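PDB 1XKN: putative peptidyl-arginine deiminase from Chlorobium tepidum, which probably hydrolyses guanidino groups as a deiminase, with agmatine or arginine residues of proteins as likely substrates. Local coordinates for residues A[3-8]-A[104-109]; A[47-52]-A[293-298]; A[165-170]-A[199-204]; A[208-213]-A[240-245]. All blocks are in the same frame, centred on the assembly; numbering follows the deposited sequence.

Contact 1: residues A[3-8]-A[104-109]; sequences EPTYFM and IRTQDG
Laid alongside Q107, P4 opens a short antiparallel pairing of strand 5-7 with the end of strand 101-107. The proline ring flanks the glutamine amide, its CD 3.3 Å from Q107 NE2, and the two side chains point the same way. T5 and T106 then form a hydrogen-bonded pair: T5 N donates to T106 O over 3.0 Å and T106 N returns to T5 O. Their side chains share one face of the sheet, where T5 OG1 meets T106 CB.

Y6 turns to the other face with R105, as a non-hydrogen-bonded pair. With Y6 CG anti to the carbonyl carbon (chi1 -60°), the ring runs beside the methylene chain of R105, Y6 CE2 lying 3.7 Å from R105 CG. Ring and guanidinium planes are 30° apart, and one water joins them, 2.7 Å from Y6 OH and 2.8 Å from R105 NH1, which it meets in plane at the guanidinium edge. F7 closes a second hydrogen-bonded pair with I104. I104 N reaches F7 O at 2.7 Å, whereas F7 N to I104 O is more bent, 133° at the hydrogen. I104 CG1 touches the edge of the F7 ring.

The arginine is thus divided: its aliphatic part serves the tyrosine, while NH2 makes a salt bridge to D112 on strand 110-119. Chemically, four backbone bonds fix this edge strand, while side chains add packing on both faces.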
# COMPACT_ATOMS: atom_id res chain seq x y z
N GLU A 3 15.14 -25.16 -5.49
CA GLU A 3 14.45 -24.14 -4.70
C GLU A 3 13.90 -23.08 -5.65
O GLU A 3 14.63 -22.55 -6.49
CB GLU A 3 15.41 -23.50 -3.70
CG GLU A 3 14.74 -22.61 -2.66
CD GLU A 3 14.14 -23.40 -1.51
OE1 GLU A 3 13.30 -24.30 -1.76
OE2 GLU A 3 14.50 -23.12 -0.35
N PRO A 4 12.60 -22.74 -5.53
CA PRO A 4 12.02 -21.72 -6.42
C PRO A 4 12.49 -20.30 -6.13
O PRO A 4 13.02 -20.02 -5.06
CB PRO A 4 10.52 -21.88 -6.17
CG PRO A 4 10.48 -22.22 -4.71
CD PRO A 4 11.59 -23.24 -4.58
N THR A 5 12.33 -19.42 -7.11
CA THR A 5 12.69 -18.03 -6.91
C THR A 5 11.39 -17.25 -7.10
O THR A 5 10.45 -17.73 -7.74
CB THR A 5 13.76 -17.52 -7.91
OG1 THR A 5 13.32 -17.73 -9.25
CG2 THR A 5 15.07 -18.26 -7.68
N TYR A 6 11.33 -16.07 -6.52
CA TYR A 6 10.13 -15.25 -6.63
C TYR A 6 10.46 -13.86 -7.15
O TYR A 6 11.61 -13.41 -7.10
CB TYR A 6 9.43 -15.15 -5.27
CG TYR A 6 9.00 -16.47 -4.68
CD1 TYR A 6 9.79 -17.14 -3.74
CD2 TYR A 6 7.80 -17.08 -5.07
CE1 TYR A 6 9.41 -18.38 -3.22
CE2 TYR A 6 7.41 -18.31 -4.55
CZ TYR A 6 8.22 -18.96 -3.63
OH TYR A 6 7.84 -20.18 -3.11
N PHE A 7 9.44 -13.19 -7.67
CA PHE A 7 9.58 -11.84 -8.19
C PHE A 7 8.34 -11.07 -7.78
O PHE A 7 7.21 -11.54 -7.97
CB PHE A 7 9.69 -11.86 -9.72
CG PHE A 7 9.56 -10.51 -10.36
CD1 PHE A 7 10.56 -9.55 -10.19
CD2 PHE A 7 8.44 -10.19 -11.11
CE1 PHE A 7 10.43 -8.28 -10.77
CE2 PHE A 7 8.30 -8.92 -11.70
CZ PHE A 7 9.30 -7.97 -11.52
N MSE A 8 8.54 -9.90 -7.18
CA MSE A 8 7.43 -9.06 -6.79
C MSE A 8 7.38 -7.88 -7.74
O MSE A 8 8.27 -7.03 -7.74
CB MSE A 8 7.59 -8.54 -5.36
CG MSE A 8 6.35 -7.82 -4.87
SE MSE A 8 6.54 -7.02 -3.13
CE MSE A 8 5.32 -5.54 -3.28
N ILE A 104 5.47 -13.58 -8.56
CA ILE A 104 5.58 -14.53 -9.65
C ILE A 104 6.61 -15.57 -9.23
O ILE A 104 7.74 -15.23 -8.87
CB ILE A 104 6.07 -13.87 -10.97
CG1 ILE A 104 5.16 -12.69 -11.34
CG2 ILE A 104 6.10 -14.90 -12.09
CD1 ILE A 104 3.69 -13.05 -11.42
N ARG A 105 6.21 -16.84 -9.25
CA ARG A 105 7.10 -17.92 -8.86
C ARG A 105 7.72 -18.60 -10.07
O ARG A 105 7.03 -18.89 -11.05
CB ARG A 105 6.32 -18.97 -8.04
CG ARG A 105 7.15 -20.20 -7.68
CD ARG A 105 6.38 -21.16 -6.78
NE ARG A 105 5.18 -21.71 -7.41
CZ ARG A 105 4.35 -22.55 -6.80
NH1 ARG A 105 4.58 -22.93 -5.55
NH2 ARG A 105 3.28 -23.00 -7.44
N THR A 106 9.02 -18.82 -10.01
CA THR A 106 9.73 -19.49 -11.10
C THR A 106 10.40 -20.74 -10.54
O THR A 106 11.15 -20.67 -9.56
CB THR A 106 10.81 -18.60 -11.74
OG1 THR A 106 10.19 -17.48 -12.39
CG2 THR A 106 11.61 -19.38 -12.78
N GLN A 107 10.12 -21.88 -11.16
CA GLN A 107 10.70 -23.14 -10.73
C GLN A 107 10.67 -24.13 -11.88
O GLN A 107 9.64 -24.32 -12.53
CB GLN A 107 9.92 -23.68 -9.53
CG GLN A 107 10.45 -24.98 -8.98
CD GLN A 107 9.98 -25.20 -7.55
OE1 GLN A 107 8.82 -24.98 -7.23
NE2 GLN A 107 10.89 -25.65 -6.70
N ASP A 108 11.81 -24.75 -12.15
CA ASP A 108 11.94 -25.72 -13.22
C ASP A 108 11.47 -25.18 -14.57
O ASP A 108 10.83 -25.89 -15.35
CB ASP A 108 11.16 -26.99 -12.87
CG ASP A 108 11.71 -27.67 -11.63
OD1 ASP A 108 12.88 -28.10 -11.67
OD2 ASP A 108 10.98 -27.77 -10.63
N GLY A 109 11.79 -23.92 -14.83
CA GLY A 109 11.42 -23.29 -16.08
C GLY A 109 9.97 -22.88 -16.23
O GLY A 109 9.56 -22.40 -17.28
O HOH W 1 6.75 -22.62 -3.74

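Contact 2: residues A[47-52]-A[293-298]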
# COMPACT_ATOMS: atom_id res chain seq x y z
N LEU A 47 -11.05 3.65 -9.22
CA LEU A 47 -10.34 2.44 -9.62
C LEU A 47 -11.05 1.70 -10.75
O LEU A 47 -10.40 1.15 -11.64
CB LEU A 47 -10.16 1.50 -8.43
CG LEU A 47 -9.21 1.97 -7.33
CD1 LEU A 47 -9.32 1.04 -6.13
CD2 LEU A 47 -7.79 2.01 -7.86
N SER A 48 -12.38 1.70 -10.72
CA SER A 48 -13.15 1.00 -11.74
C SER A 48 -13.00 1.65 -13.12
O SER A 48 -13.34 1.04 -14.13
CB SER A 48 -14.63 0.91 -11.35
OG SER A 48 -15.28 2.17 -11.40
N ARG A 49 -12.50 2.87 -13.17
CA ARG A 49 -12.29 3.56 -14.44
C ARG A 49 -11.05 2.98 -15.10
O ARG A 49 -10.90 3.03 -16.33
CB ARG A 49 -12.08 5.05 -14.21
CG ARG A 49 -13.26 5.79 -13.62
CD ARG A 49 -12.90 7.24 -13.38
NE ARG A 49 -12.49 7.90 -14.62
CZ ARG A 49 -11.54 8.82 -14.69
NH1 ARG A 49 -10.89 9.21 -13.60
NH2 ARG A 49 -11.23 9.37 -15.87
N SER A 50 -10.18 2.41 -14.28
CA SER A 50 -8.90 1.87 -14.73
C SER A 50 -8.81 0.35 -14.88
O SER A 50 -8.22 -0.15 -15.84
CB SER A 50 -7.81 2.33 -13.76
OG SER A 50 -6.58 1.68 -14.00
N GLU A 51 -9.39 -0.37 -13.93
CA GLU A 51 -9.29 -1.82 -13.96
C GLU A 51 -10.34 -2.47 -13.08
O GLU A 51 -11.20 -1.80 -12.50
CB GLU A 51 -7.89 -2.23 -13.47
CG GLU A 51 -7.64 -1.88 -11.99
CD GLU A 51 -6.24 -1.34 -11.71
OE1 GLU A 51 -5.63 -1.75 -10.70
OE2 GLU A 51 -5.76 -0.48 -12.48
N THR A 52 -10.27 -3.80 -12.99
CA THR A 52 -11.18 -4.58 -12.17
C THR A 52 -10.93 -4.24 -10.71
O THR A 52 -9.78 -4.04 -10.30
CB THR A 52 -10.94 -6.09 -12.36
OG1 THR A 52 -11.17 -6.44 -13.73
CG2 THR A 52 -11.87 -6.90 -11.47
N ASN A 293 -3.58 1.28 -13.12
CA ASN A 293 -3.21 1.21 -14.53
C ASN A 293 -3.30 2.52 -15.29
O ASN A 293 -2.36 2.91 -15.98
CB ASN A 293 -4.05 0.15 -15.25
CG ASN A 293 -3.68 -1.27 -14.86
OD1 ASN A 293 -2.70 -1.50 -14.15
ND2 ASN A 293 -4.46 -2.24 -15.34
N THR A 294 -4.43 3.22 -15.17
CA THR A 294 -4.61 4.47 -15.90
C THR A 294 -4.63 5.72 -15.04
O THR A 294 -4.68 6.84 -15.57
CB THR A 294 -5.92 4.46 -16.70
OG1 THR A 294 -7.03 4.47 -15.79
CG2 THR A 294 -6.00 3.22 -17.56
N VAL A 295 -4.59 5.55 -13.73
CA VAL A 295 -4.63 6.69 -12.83
C VAL A 295 -3.79 6.48 -11.59
O VAL A 295 -3.45 5.36 -11.23
CB VAL A 295 -6.08 6.99 -12.37
CG1 VAL A 295 -6.95 7.35 -13.56
CG2 VAL A 295 -6.65 5.78 -11.64
N VAL A 296 -3.43 7.59 -10.96
CA VAL A 296 -2.69 7.57 -9.71
C VAL A 296 -3.62 8.31 -8.77
O VAL A 296 -4.03 9.44 -9.05
CB VAL A 296 -1.34 8.29 -9.83
CG1 VAL A 296 -0.62 8.26 -8.48
CG2 VAL A 296 -0.48 7.61 -10.89
N LEU A 297 -3.98 7.66 -7.67
CA LEU A 297 -4.89 8.25 -6.70
C LEU A 297 -4.11 8.77 -5.51
O LEU A 297 -3.45 8.02 -4.80
CB LEU A 297 -5.92 7.20 -6.27
CG LEU A 297 -6.66 6.55 -7.45
CD1 LEU A 297 -7.60 5.48 -6.93
CD2 LEU A 297 -7.42 7.60 -8.23
N VAL A 298 -4.20 10.08 -5.30
CA VAL A 298 -3.47 10.74 -4.22
C VAL A 298 -4.39 11.26 -3.13
O VAL A 298 -5.40 11.91 -3.41
CB VAL A 298 -2.66 11.92 -4.78
CG1 VAL A 298 -1.80 12.53 -3.69
CG2 VAL A 298 -1.82 11.45 -5.95
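Polar bonds between S50, E51, N293 and T294 dominate this junction, where the last turn of helix 36-50 meets the residues leading into strand 295-300. With chi1 at 171°, S50 OG swings away from its own amide nitrogen and toward the other segment, where T294 N donates to it over 2.9 Å. The same hydroxyl donates to E51 OE2 at 2.8 Å, so it relays between one backbone N-H and a carboxylate. That carboxylate oxygen is gripped twice: N293 N reaches its syn lone pair at 2.9 Å and a nearly straight 168°, while S50 OG comes from the anti side, somewhat out of plane. The other oxygen, E51 OE1, bonds to T18 OG1 and H15 ND1. Held through both oxygens, the buried carboxylate has little freedom to rotate.

The N293 side chain crosses that of E51 at about a right angle, with amide and carboxylate planes 43° apart; N293 OD1 accepts from H15 N. T294 OG1 sits against S50 CB, 3.1 Å away.

Apolar packing is slighter and lies deeper. L47 CD2 meets L297 CD1 at 3.6 Å, and S50 CB faces V295 CG2. R49 NH1 passes near V295 CG1, although its guanidinium is engaged by Q46 and, as a salt bridge, by E321.

This is helix-on-strand packing of an alpha/beta fold, consistent with the alpha/beta propeller of guanidino-group-modifying enzymes. The helix lies against strand 295-300, with L297 also touching L43 and Q46. L47 at the same time touches T18 and L20 of strand 15-21, while strand 321-326 pairs with strand 295-300.

Contact 3: residues A[165-170]-A[199-204]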
# COMPACT_ATOMS: atom_id res chain seq x y z
N ALA A 165 13.12 -4.35 -9.66
CA ALA A 165 14.35 -4.80 -10.29
C ALA A 165 15.40 -5.22 -9.27
O ALA A 165 16.59 -5.25 -9.58
CB ALA A 165 14.91 -3.71 -11.19
N GLY A 166 14.97 -5.54 -8.06
CA GLY A 166 15.92 -5.98 -7.05
C GLY A 166 16.06 -5.14 -5.80
O GLY A 166 16.66 -5.59 -4.82
N LEU A 167 15.53 -3.92 -5.82
CA LEU A 167 15.61 -3.05 -4.66
C LEU A 167 14.33 -3.08 -3.85
O LEU A 167 13.24 -3.22 -4.39
CB LEU A 167 15.89 -1.61 -5.07
CG LEU A 167 17.12 -1.34 -5.95
CD1 LEU A 167 17.22 0.16 -6.19
CD2 LEU A 167 18.37 -1.87 -5.27
N LEU A 168 14.48 -2.96 -2.53
CA LEU A 168 13.35 -2.92 -1.62
C LEU A 168 13.65 -1.86 -0.58
O LEU A 168 14.68 -1.90 0.10
CB LEU A 168 13.12 -4.29 -0.96
CG LEU A 168 11.94 -4.36 0.02
CD1 LEU A 168 11.38 -5.78 0.06
CD2 LEU A 168 12.37 -3.91 1.41
N LEU A 169 12.74 -0.89 -0.48
CA LEU A 169 12.86 0.22 0.46
C LEU A 169 11.99 -0.06 1.68
O LEU A 169 10.84 -0.48 1.55
CB LEU A 169 12.40 1.51 -0.22
CG LEU A 169 12.57 2.83 0.53
CD1 LEU A 169 14.06 3.13 0.68
CD2 LEU A 169 11.88 3.96 -0.22
N THR A 170 12.53 0.17 2.87
CA THR A 170 11.78 -0.07 4.10
C THR A 170 12.30 0.86 5.20
O THR A 170 13.09 1.75 4.93
CB THR A 170 11.90 -1.55 4.55
OG1 THR A 170 10.98 -1.81 5.62
CG2 THR A 170 13.32 -1.86 5.02
N ILE A 199 14.28 -10.20 -3.84
CA ILE A 199 15.02 -8.95 -3.97
C ILE A 199 16.51 -9.17 -3.69
O ILE A 199 16.90 -10.20 -3.14
CB ILE A 199 14.43 -7.84 -3.06
CG1 ILE A 199 14.27 -8.35 -1.62
CG2 ILE A 199 13.08 -7.40 -3.62
CD1 ILE A 199 15.55 -8.30 -0.81
N GLU A 200 17.34 -8.21 -4.10
CA GLU A 200 18.78 -8.31 -3.94
C GLU A 200 19.40 -7.33 -2.96
O GLU A 200 20.44 -7.63 -2.35
CB GLU A 200 19.48 -8.14 -5.29
CG GLU A 200 19.46 -9.38 -6.18
CD GLU A 200 18.07 -9.75 -6.64
OE1 GLU A 200 17.46 -8.96 -7.39
OE2 GLU A 200 17.59 -10.84 -6.27
N LYS A 201 18.79 -6.16 -2.81
CA LYS A 201 19.32 -5.15 -1.90
C LYS A 201 18.20 -4.48 -1.12
O LYS A 201 17.22 -4.02 -1.69
CB LYS A 201 20.09 -4.09 -2.70
CG LYS A 201 20.78 -3.02 -1.84
CD LYS A 201 21.57 -2.06 -2.72
CE LYS A 201 22.35 -1.04 -1.90
NZ LYS A 201 23.10 -0.10 -2.78
N VAL A 202 18.37 -4.43 0.20
CA VAL A 202 17.40 -3.80 1.07
C VAL A 202 17.94 -2.45 1.50
O VAL A 202 19.05 -2.35 2.03
CB VAL A 202 17.12 -4.65 2.33
CG1 VAL A 202 16.08 -3.95 3.20
CG2 VAL A 202 16.62 -6.03 1.92
N LEU A 203 17.15 -1.41 1.26
CA LEU A 203 17.53 -0.05 1.61
C LEU A 203 16.78 0.35 2.88
O LEU A 203 15.56 0.54 2.85
CB LEU A 203 17.17 0.91 0.47
CG LEU A 203 17.78 0.61 -0.90
CD1 LEU A 203 17.14 1.51 -1.94
CD2 LEU A 203 19.29 0.83 -0.86
N TRP A 204 17.50 0.47 3.98
CA TRP A 204 16.88 0.81 5.26
C TRP A 204 16.84 2.29 5.61
O TRP A 204 17.87 2.89 5.92
CB TRP A 204 17.58 0.07 6.40
CG TRP A 204 17.48 -1.41 6.34
CD1 TRP A 204 18.28 -2.26 5.63
CD2 TRP A 204 16.55 -2.23 7.05
NE1 TRP A 204 17.90 -3.57 5.86
CE2 TRP A 204 16.83 -3.57 6.72
CE3 TRP A 204 15.49 -1.96 7.93
CZ2 TRP A 204 16.11 -4.64 7.25
CZ3 TRP A 204 14.76 -3.02 8.45
CH2 TRP A 204 15.07 -4.35 8.10
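L169 and L203 lie in the tightly packed part of this contact, where the two parallel strands run in register and the L203 side chain packs closely. L169 CD1 rests 3.8 Å from L203 CB, and L203 N donates to L168 O at 2.8 Å with an almost linear N-H (177°). On the other face T170 and W204 point the same way. The threonine hydroxyl is turned anti to the backbone N (chi1 -170°), which sends CG2 over the indole; it stands 3.9 Å from the centroid of the six-membered ring, 20° off the normal, a CH-pi contact. V202 CG1 comes over the same ring face nearer the rim. T170 OG1 bonds to A159 O and W204 NE1 to E190.

The solvent side is that of E200, which is exposed, and of K201, which is partly so; G166 and I199 beside them stay buried. G166 O takes both E200 N, at 2.8 Å, and K201 N, at 3.0 Å, anchoring the turn into the second strand. The bent E200 chain brings OE1 to 3.4 Å from G166 CA. K201 covers L167 CD2 with its CB, then extends away to T257 O.

Two parallel neighbours joined through helices 172-175 and 186-197 make a beta-alpha-beta crossover. Helix 186-197 packs on the face of L168 and V202, touching I199 as well, whereas strand 222-226 meets L167 and L169 from the opposite face.

Contact 4: residues A[208-213]-A[240-245]; sequences GIAGDD and DENYKP
N242 reaches into the backbone of I209 and A210, and its side chain carries most of the contact. Its CB leaves the main chain toward the loop 208-213, and CG, set beside the backbone N (chi1 -65°), comes to 3.9 Å from I209 CB. From there the amide divides. OD1 accepts from A210 N at 2.7 Å, with an N-H angle of 149°, the donor lying in the carbonyl plane on a lone pair; the same oxygen also sits 3.3 Å from I209 CA and close to A210 CB. ND2 turns to a water at 2.8 Å, which in turn donates to A210 O at 2.9 Å. One amide therefore holds both polar backbone atoms of A210, directly at N and through water at O. Nearby, P245 CB packs on G208 O.

N242 is itself positioned by D240, whose OD2 accepts from N242 N at 2.9 Å, while D240 OD1 and the neighbouring E241 both form salt bridges to R281. The bond from N242 N to D240 OD2 makes an Asx turn, combined with a type I beta turn from D240 to Y243: a capping arrangement ahead of helix 243-253, here tied to the type II turn of I209 to D212.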
# COMPACT_ATOMS: atom_id res chain seq x y z
N GLY A 208 9.69 7.22 10.86
CA GLY A 208 8.57 7.63 10.03
C GLY A 208 8.02 8.98 10.45
O GLY A 208 8.73 9.76 11.08
N ILE A 209 6.76 9.24 10.12
CA ILE A 209 6.13 10.52 10.46
C ILE A 209 5.31 10.50 11.75
O ILE A 209 5.07 9.44 12.33
CB ILE A 209 5.22 11.02 9.31
CG1 ILE A 209 4.03 10.07 9.14
CG2 ILE A 209 6.02 11.12 8.02
CD1 ILE A 209 3.02 10.53 8.08
N ALA A 210 4.88 11.68 12.18
CA ALA A 210 4.11 11.83 13.40
C ALA A 210 2.67 11.33 13.30
O ALA A 210 2.06 11.36 12.22
CB ALA A 210 4.10 13.30 13.83
N GLY A 211 2.14 10.87 14.43
CA GLY A 211 0.78 10.37 14.49
C GLY A 211 0.57 9.01 13.86
O GLY A 211 -0.56 8.52 13.78
N ASP A 212 1.66 8.40 13.42
CA ASP A 212 1.64 7.10 12.76
C ASP A 212 1.61 5.93 13.75
O ASP A 212 2.51 5.78 14.58
CB ASP A 212 2.86 7.03 11.84
CG ASP A 212 3.01 5.69 11.17
OD1 ASP A 212 1.98 5.05 10.87
OD2 ASP A 212 4.17 5.29 10.92
N ASP A 213 0.57 5.11 13.66
CA ASP A 213 0.40 3.95 14.54
C ASP A 213 1.02 2.67 13.98
O ASP A 213 0.93 1.61 14.60
CB ASP A 213 -1.09 3.70 14.80
CG ASP A 213 -1.51 4.07 16.21
OD1 ASP A 213 -2.67 3.79 16.57
OD2 ASP A 213 -0.68 4.63 16.96
N ASP A 240 8.14 22.04 12.62
CA ASP A 240 7.24 20.91 12.53
C ASP A 240 7.92 19.63 13.01
O ASP A 240 9.11 19.42 12.76
CB ASP A 240 6.76 20.71 11.10
CG ASP A 240 5.75 19.59 10.98
OD1 ASP A 240 4.60 19.79 11.41
OD2 ASP A 240 6.12 18.51 10.48
N GLU A 241 7.16 18.76 13.67
CA GLU A 241 7.68 17.51 14.20
C GLU A 241 8.30 16.58 13.16
O GLU A 241 9.20 15.79 13.48
CB GLU A 241 6.57 16.76 14.95
CG GLU A 241 6.10 17.44 16.24
CD GLU A 241 5.62 18.86 16.02
OE1 GLU A 241 4.78 19.08 15.11
OE2 GLU A 241 6.07 19.77 16.75
N ASN A 242 7.83 16.65 11.92
CA ASN A 242 8.36 15.78 10.87
C ASN A 242 9.60 16.33 10.18
O ASN A 242 10.23 15.62 9.39
CB ASN A 242 7.29 15.50 9.81
CG ASN A 242 6.13 14.70 10.36
OD1 ASN A 242 6.32 13.73 11.10
ND2 ASN A 242 4.91 15.09 9.98
N TYR A 243 9.95 17.57 10.48
CA TYR A 243 11.12 18.19 9.84
C TYR A 243 12.38 17.34 9.96
O TYR A 243 12.96 16.95 8.95
CB TYR A 243 11.38 19.57 10.45
CG TYR A 243 12.45 20.35 9.72
CD1 TYR A 243 12.19 20.91 8.46
CD2 TYR A 243 13.72 20.53 10.27
CE1 TYR A 243 13.16 21.62 7.77
CE2 TYR A 243 14.70 21.25 9.58
CZ TYR A 243 14.42 21.79 8.34
OH TYR A 243 15.38 22.49 7.65
N LYS A 244 12.80 17.05 11.18
CA LYS A 244 14.00 16.26 11.41
C LYS A 244 13.99 14.87 10.77
O LYS A 244 14.89 14.53 10.00
CB LYS A 244 14.27 16.16 12.92
CG LYS A 244 15.49 15.33 13.30
CD LYS A 244 15.75 15.45 14.80
CE LYS A 244 16.91 14.57 15.24
NZ LYS A 244 16.61 13.12 15.06
N PRO A 245 12.97 14.04 11.08
CA PRO A 245 12.89 12.69 10.52
C PRO A 245 12.95 12.65 8.99
O PRO A 245 13.65 11.83 8.41
CB PRO A 245 11.54 12.18 11.04
CG PRO A 245 11.37 12.93 12.32
CD PRO A 245 11.82 14.32 11.95
O HOH W 2 2.61 13.52 10.44

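From the N terminus, the chain first lays down strand 5-7, which waits for strand 101-107 before contact 1 closes. Helix 36-50 ends inside that loop, and its own partner near residue 295 comes much later, so contacts 1 and 2 cross. After contact 1, the short loops of contacts 3 and 4 close in series, both nested within the 240 residues spanned by contact 2. Contact 1 completes the rim of one sheet, contact 3 pairs the two parallel strands of a beta-alpha-beta unit in another, contact 4 ties a loop to helix 243-253, and contact 2 ties the end of helix 36-50 to the start of strand 295-300.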